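Local coordinates for Endoglucanase(Endo-1,4-beta-glucanase)protein (Pseudomonas stutzeri, PDB 6R2J), which probably hydrolyses the beta-1,4-glycosidic bonds of cellulose as a family 5 endoglucanase, here holding cellobiose, at residues Leu171-Gly176 against Ile202-Leu207. Sequence-based numbering, arbitrary orientation.
Sequences LIFIEG and IYEAHL. With BGC (beta-D-glucopyranose), chain E.
With CG turned away from the backbone N (chi1 162°) and the chain extended beyond it, E204 reaches E175, whose CG sits beside its own N (chi1 -58°), and the two carboxylates come side by side, their planes 32° apart. The residues belong to adjacent parallel strands of the TIM barrel typical of glycosyl hydrolase family 5. I202 N donates to I172 O at 2.9 Å, and I202 O accepts from I174 N at 2.8 Å; E204 N reaches I174 O from above the carbonyl plane. Side chains alternate about this sheet. On the barrel interior, I202 CD1 lies 3.9 Å from F173 CE2, an apolar filling suited to the core. On the helix-facing side, beta-branched I174 sets CB and CG2 against CD2 and CE2 of the Y203 ring, while the tyrosine hydroxyl bonds to I194 N.

Toward the C-terminal end, polar residues replace the apolar ones. H206 lines the glycan pocket; its NE2 donates in the ring plane to E204 OE2 at 3.0 Å, meeting that oxygen from above the carboxylate plane. Replacing E204 by alanine would remove this acceptor, and the imidazole, still tied through ND1 to E144, would probably be less firmly fixed in rotation. E175 OE1 accepts from E144 N. E175 OE2 and E204 OE2 approach to 3.5 Å, a pairing of like charges probably eased by R56, whose NH2 forms a salt bridge with E175 OE2.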
# COMPACT_ATOMS: atom_id res chain seq x y z
N LEU A 171 6.40 11.24 3.79
CA LEU A 171 5.26 10.62 4.44
C LEU A 171 5.60 9.20 4.91
O LEU A 171 6.40 8.49 4.31
CB LEU A 171 4.07 10.53 3.48
CG LEU A 171 3.53 11.87 3.00
CD1 LEU A 171 2.39 11.67 2.04
CD2 LEU A 171 3.12 12.74 4.17
N ILE A 172 4.96 8.80 6.00
CA ILE A 172 5.07 7.43 6.51
C ILE A 172 3.66 6.90 6.68
O ILE A 172 2.80 7.58 7.28
CB ILE A 172 5.84 7.34 7.84
CG1 ILE A 172 7.30 7.77 7.66
CG2 ILE A 172 5.71 5.88 8.43
CD1 ILE A 172 8.02 8.06 8.98
N PHE A 173 3.43 5.67 6.19
CA PHE A 173 2.14 4.98 6.22
C PHE A 173 2.18 3.86 7.25
O PHE A 173 3.06 2.98 7.22
CB PHE A 173 1.78 4.49 4.82
CG PHE A 173 1.66 5.63 3.82
CD1 PHE A 173 2.77 6.23 3.28
CD2 PHE A 173 0.41 6.13 3.45
CE1 PHE A 173 2.65 7.28 2.40
CE2 PHE A 173 0.30 7.17 2.54
CZ PHE A 173 1.41 7.74 2.04
N ILE A 174 1.23 3.93 8.18
CA ILE A 174 1.14 3.03 9.31
C ILE A 174 -0.08 2.12 9.13
O ILE A 174 -1.22 2.59 9.14
CB ILE A 174 1.08 3.80 10.65
CG1 ILE A 174 2.24 4.80 10.78
CG2 ILE A 174 1.06 2.81 11.85
CD1 ILE A 174 3.63 4.18 10.83
N GLU A 175 0.18 0.83 9.02
CA GLU A 175 -0.84 -0.20 9.10
C GLU A 175 -1.02 -0.70 10.54
O GLU A 175 -0.17 -0.48 11.43
CB GLU A 175 -0.47 -1.35 8.14
CG GLU A 175 -0.34 -0.84 6.70
CD GLU A 175 -0.15 -1.91 5.67
OE1 GLU A 175 -0.83 -2.94 5.77
OE2 GLU A 175 0.69 -1.71 4.73
N GLY A 176 -2.16 -1.36 10.77
CA GLY A 176 -2.49 -1.95 12.04
C GLY A 176 -2.60 -3.47 11.97
O GLY A 176 -2.45 -4.11 10.94
N ILE A 202 0.28 8.82 7.94
CA ILE A 202 -1.05 8.45 7.48
C ILE A 202 -1.28 6.98 7.85
O ILE A 202 -0.38 6.15 7.75
CB ILE A 202 -1.24 8.70 5.97
CG1 ILE A 202 -1.01 10.20 5.70
CG2 ILE A 202 -2.59 8.22 5.51
CD1 ILE A 202 -0.70 10.55 4.22
N TYR A 203 -2.50 6.68 8.28
CA TYR A 203 -2.89 5.34 8.68
C TYR A 203 -3.55 4.65 7.50
O TYR A 203 -4.19 5.29 6.67
CB TYR A 203 -3.82 5.35 9.88
CG TYR A 203 -3.07 5.81 11.09
CD1 TYR A 203 -2.96 7.16 11.39
CD2 TYR A 203 -2.40 4.89 11.92
CE1 TYR A 203 -2.27 7.60 12.49
CE2 TYR A 203 -1.72 5.32 13.05
CZ TYR A 203 -1.65 6.67 13.33
OH TYR A 203 -0.98 7.14 14.45
N GLU A 204 -3.34 3.36 7.41
CA GLU A 204 -3.62 2.65 6.17
C GLU A 204 -4.20 1.31 6.53
O GLU A 204 -3.58 0.54 7.28
CB GLU A 204 -2.36 2.38 5.34
CG GLU A 204 -2.61 1.28 4.31
CD GLU A 204 -1.36 0.96 3.48
OE1 GLU A 204 -0.28 1.57 3.71
OE2 GLU A 204 -1.47 0.08 2.61
N ALA A 205 -5.35 1.00 5.92
CA ALA A 205 -6.05 -0.27 6.07
C ALA A 205 -6.29 -0.85 4.68
O ALA A 205 -6.21 -0.15 3.66
CB ALA A 205 -7.41 -0.11 6.75
N HIS A 206 -6.64 -2.14 4.69
CA HIS A 206 -6.96 -2.95 3.52
C HIS A 206 -8.39 -3.41 3.63
O HIS A 206 -8.93 -3.53 4.73
CB HIS A 206 -6.01 -4.14 3.42
CG HIS A 206 -4.59 -3.72 3.19
ND1 HIS A 206 -3.53 -4.59 3.20
CD2 HIS A 206 -4.06 -2.49 2.97
CE1 HIS A 206 -2.41 -3.92 3.00
NE2 HIS A 206 -2.71 -2.65 2.82
N LEU A 207 -9.01 -3.65 2.49
CA LEU A 207 -10.43 -3.95 2.49
C LEU A 207 -10.79 -4.73 1.23
O LEU A 207 -10.60 -4.24 0.12
CB LEU A 207 -11.25 -2.64 2.56
CG LEU A 207 -12.78 -2.66 2.63
CD1 LEU A 207 -13.25 -1.31 3.23
CD2 LEU A 207 -13.41 -2.96 1.27
C2 BGC E . -8.04 -9.20 6.58
C3 BGC E . -7.74 -7.75 6.42
C4 BGC E . -6.86 -7.69 5.22
C5 BGC E . -7.09 -8.70 4.14
C6 BGC E . -6.10 -8.31 3.09
C1 BGC E . -8.08 -10.28 5.46
O2 BGC E . -9.14 -9.27 7.57
O3 BGC E . -7.08 -7.18 7.56
O4 BGC E . -7.03 -6.32 4.93
O5 BGC E . -6.81 -10.06 4.73
O6 BGC E . -5.90 -9.47 2.23